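Local structure of gamma-glutamyltranspeptidase (Streptomyces lincolnensis, 6J3A) at residues A[581-593]-A[600-612]. The protein is a gamma-glutamyltranspeptidase homologue of the Ntn-hydrolase clan, related to LmbA, and probably acts on a gamma-glutamyl-like substrate. Residues are numbered along the deposited sequence; the frame is centred on the assembly and turned at random.
Sequences GPPWSEGRLCAVA and ILSAAANPRGMQG
With CG anti to its carbonyl carbon (chi1 -56°) and the chain straight from CG to NE, R608 runs across the 584-587 loop, while N606, whose CG lies anti to the backbone N (chi1 165°), presents its amide beside G587. Both follow the second strand of an antiparallel beta hairpin, 590-594 with 601-605, in the Ntn-hydrolase fold. The carboxamide oxygen of N606 does most of the work. OD1 receives R608 NH1 at 2.8 Å, in the plane of both flat groups, and R608 N from above the carbonyl plane, which closes an Asx turn; water 2 joins it to L589 N. Together with a weak bond from ND2 to R608 O, these should hold the amide's rotation. The R608 guanidinium is layered: E586 O sits 2.9 Å above one face, near the rim and without a hydrogen bond, and W584 CE3 lies over the opposite one. A salt bridge from NE to E560, which also accepts from S585 N and E586 N, ties this arginine to the loop. The W584 ring meets R608 CG at its edge, and its CZ3 is 3.8 Å from P607 CG; F2 of the second subunit stacks on the same indole. In the hairpin, A591 and A593 form hydrogen-bonded pairs with A604 and S602, and N606 N donates to L589 O just beyond the last bridged pair, C590 and A605. Small side chains line the A591, A593, S602 and A604 face; on the other, V592 CG1 packs 4.1 Å from A603 CB. Where the loops separate, water 1 bridges them, donating to W584 O and accepting from G609 N, each at 2.9 Å.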
# COMPACT_ATOMS: atom_id res chain seq x y z
N GLY A 581 -12.18 12.90 19.26
CA GLY A 581 -10.90 13.10 18.60
C GLY A 581 -11.03 13.20 17.09
O GLY A 581 -12.13 13.02 16.56
N PRO A 582 -9.91 13.45 16.39
CA PRO A 582 -10.01 13.61 14.94
C PRO A 582 -10.40 12.32 14.22
O PRO A 582 -10.12 11.23 14.73
CB PRO A 582 -8.60 14.06 14.53
CG PRO A 582 -7.91 14.45 15.78
CD PRO A 582 -8.53 13.62 16.86
N PRO A 583 -11.01 12.44 13.03
CA PRO A 583 -11.58 11.30 12.31
C PRO A 583 -10.62 10.13 12.13
O PRO A 583 -11.02 8.98 12.28
CB PRO A 583 -11.93 11.88 10.92
CG PRO A 583 -11.79 13.35 11.03
CD PRO A 583 -10.86 13.63 12.15
N TRP A 584 -9.37 10.44 11.82
CA TRP A 584 -8.36 9.41 11.52
C TRP A 584 -7.20 9.51 12.50
O TRP A 584 -6.10 9.92 12.13
CB TRP A 584 -7.87 9.58 10.08
CG TRP A 584 -8.94 9.33 9.06
CD1 TRP A 584 -9.70 10.27 8.43
CD2 TRP A 584 -9.38 8.06 8.57
NE1 TRP A 584 -10.59 9.66 7.57
CE2 TRP A 584 -10.41 8.30 7.63
CE3 TRP A 584 -9.01 6.73 8.84
CZ2 TRP A 584 -11.07 7.28 6.96
CZ3 TRP A 584 -9.66 5.71 8.17
CH2 TRP A 584 -10.68 5.99 7.23
N SER A 585 -7.47 9.11 13.75
CA SER A 585 -6.58 9.35 14.91
C SER A 585 -6.36 8.19 15.90
O SER A 585 -5.43 8.26 16.71
CB SER A 585 -7.12 10.52 15.73
OG SER A 585 -8.42 10.23 16.23
N GLU A 586 -7.18 7.14 15.85
CA GLU A 586 -7.16 6.04 16.83
C GLU A 586 -6.66 4.76 16.17
O GLU A 586 -7.32 4.22 15.30
CB GLU A 586 -8.55 5.78 17.40
CG GLU A 586 -9.14 6.93 18.22
CD GLU A 586 -8.46 7.09 19.56
OE1 GLU A 586 -8.14 8.25 19.92
OE2 GLU A 586 -8.26 6.04 20.23
N GLY A 587 -5.48 4.30 16.59
CA GLY A 587 -4.94 3.00 16.19
C GLY A 587 -3.89 3.12 15.11
O GLY A 587 -4.08 3.89 14.17
N ARG A 588 -2.77 2.41 15.27
CA ARG A 588 -1.80 2.24 14.18
C ARG A 588 -1.65 0.75 13.92
O ARG A 588 -0.54 0.21 13.91
CB ARG A 588 -0.42 2.88 14.44
CG ARG A 588 -0.32 4.11 15.32
CD ARG A 588 -0.53 5.42 14.60
NE ARG A 588 -1.88 5.89 14.89
CZ ARG A 588 -2.26 7.16 15.02
NH1 ARG A 588 -3.53 7.40 15.30
NH2 ARG A 588 -1.42 8.17 14.86
N LEU A 589 -2.77 0.09 13.66
CA LEU A 589 -2.81 -1.36 13.51
C LEU A 589 -1.99 -1.90 12.34
O LEU A 589 -1.81 -1.24 11.32
CB LEU A 589 -4.26 -1.82 13.44
CG LEU A 589 -4.89 -1.73 14.84
CD1 LEU A 589 -6.37 -1.41 14.82
CD2 LEU A 589 -4.61 -3.01 15.61
N CYS A 590 -1.46 -3.11 12.55
CA CYS A 590 -0.80 -3.90 11.52
C CYS A 590 -1.31 -5.32 11.65
O CYS A 590 -1.52 -5.78 12.75
CB CYS A 590 0.70 -3.91 11.71
SG CYS A 590 1.41 -2.28 11.90
N ALA A 591 -1.49 -6.01 10.52
CA ALA A 591 -1.94 -7.40 10.54
C ALA A 591 -1.46 -8.15 9.31
O ALA A 591 -1.41 -7.61 8.21
CB ALA A 591 -3.46 -7.47 10.64
N VAL A 592 -1.06 -9.40 9.51
CA VAL A 592 -0.94 -10.36 8.43
C VAL A 592 -1.74 -11.59 8.84
O VAL A 592 -1.93 -11.84 10.03
CB VAL A 592 0.52 -10.73 8.12
CG1 VAL A 592 1.30 -9.50 7.71
CG2 VAL A 592 1.18 -11.43 9.29
N ALA A 593 -2.20 -12.35 7.85
CA ALA A 593 -2.97 -13.56 8.11
C ALA A 593 -2.71 -14.64 7.07
O ALA A 593 -2.17 -14.40 5.99
CB ALA A 593 -4.47 -13.27 8.20
N ILE A 600 -3.61 -19.26 1.53
CA ILE A 600 -3.54 -17.90 1.01
C ILE A 600 -3.15 -16.95 2.14
O ILE A 600 -3.75 -16.99 3.21
CB ILE A 600 -4.89 -17.45 0.38
CG1 ILE A 600 -5.08 -18.13 -0.98
CG2 ILE A 600 -4.98 -15.93 0.20
CD1 ILE A 600 -6.49 -18.09 -1.52
N LEU A 601 -2.18 -16.10 1.86
CA LEU A 601 -1.65 -15.11 2.80
C LEU A 601 -2.33 -13.77 2.56
O LEU A 601 -2.57 -13.40 1.41
CB LEU A 601 -0.15 -14.96 2.57
CG LEU A 601 0.62 -16.27 2.52
CD1 LEU A 601 2.10 -16.02 2.30
CD2 LEU A 601 0.41 -17.06 3.79
N SER A 602 -2.63 -13.05 3.63
CA SER A 602 -3.20 -11.71 3.49
C SER A 602 -2.52 -10.68 4.40
O SER A 602 -1.68 -11.03 5.23
CB SER A 602 -4.73 -11.74 3.65
OG SER A 602 -5.12 -12.37 4.85
N ALA A 603 -2.85 -9.40 4.21
CA ALA A 603 -2.27 -8.31 4.98
C ALA A 603 -3.09 -7.05 4.86
O ALA A 603 -3.67 -6.78 3.82
CB ALA A 603 -0.86 -8.02 4.53
N ALA A 604 -3.11 -6.29 5.95
CA ALA A 604 -3.72 -4.97 5.97
C ALA A 604 -2.83 -4.05 6.81
O ALA A 604 -1.89 -4.51 7.47
CB ALA A 604 -5.13 -5.03 6.53
N ALA A 605 -3.11 -2.75 6.75
CA ALA A 605 -2.36 -1.77 7.53
C ALA A 605 -3.14 -0.48 7.71
O ALA A 605 -3.94 -0.09 6.87
CB ALA A 605 -1.01 -1.49 6.89
N ASN A 606 -2.84 0.18 8.82
CA ASN A 606 -3.48 1.43 9.23
C ASN A 606 -3.15 2.59 8.29
O ASN A 606 -1.98 2.79 7.96
CB ASN A 606 -3.04 1.78 10.65
CG ASN A 606 -3.36 3.21 11.01
OD1 ASN A 606 -4.52 3.60 11.14
ND2 ASN A 606 -2.31 4.02 11.14
N PRO A 607 -4.18 3.36 7.88
CA PRO A 607 -3.96 4.52 7.02
C PRO A 607 -3.71 5.84 7.77
O PRO A 607 -3.27 6.81 7.16
CB PRO A 607 -5.26 4.60 6.25
CG PRO A 607 -6.28 4.19 7.25
CD PRO A 607 -5.62 3.17 8.13
N ARG A 608 -3.98 5.86 9.08
CA ARG A 608 -3.91 7.08 9.87
C ARG A 608 -2.45 7.49 10.03
O ARG A 608 -1.63 6.68 10.44
CB ARG A 608 -4.54 6.87 11.24
CG ARG A 608 -5.98 6.38 11.24
CD ARG A 608 -6.39 5.91 12.62
NE ARG A 608 -7.75 5.37 12.66
CZ ARG A 608 -8.12 4.16 12.24
NH1 ARG A 608 -7.23 3.31 11.73
NH2 ARG A 608 -9.40 3.80 12.35
N GLY A 609 -2.15 8.75 9.69
CA GLY A 609 -0.79 9.29 9.72
C GLY A 609 0.02 9.01 8.46
O GLY A 609 1.21 9.27 8.43
N MET A 610 -0.64 8.50 7.42
CA MET A 610 -0.03 8.10 6.14
C MET A 610 1.41 7.59 6.26
O MET A 610 2.35 8.19 5.74
CB MET A 610 -0.12 9.21 5.08
CG MET A 610 -0.84 10.47 5.48
SD MET A 610 -2.58 10.30 5.91
CE MET A 610 -2.64 11.78 6.93
N GLN A 611 1.54 6.46 6.93
CA GLN A 611 2.86 5.92 7.26
C GLN A 611 2.85 4.40 7.31
O GLN A 611 3.69 3.75 6.67
CB GLN A 611 3.31 6.51 8.60
CG GLN A 611 4.78 6.30 8.93
CD GLN A 611 5.11 6.78 10.33
OE1 GLN A 611 5.79 6.09 11.09
NE2 GLN A 611 4.58 7.95 10.71
N GLY A 612 1.93 3.84 8.09
CA GLY A 612 1.71 2.40 8.16
C GLY A 612 1.37 1.86 6.78
O GLY A 612 0.68 2.52 5.98
O HOH W 1 -4.50 10.45 9.83
O HOH W 2 -5.41 1.31 13.17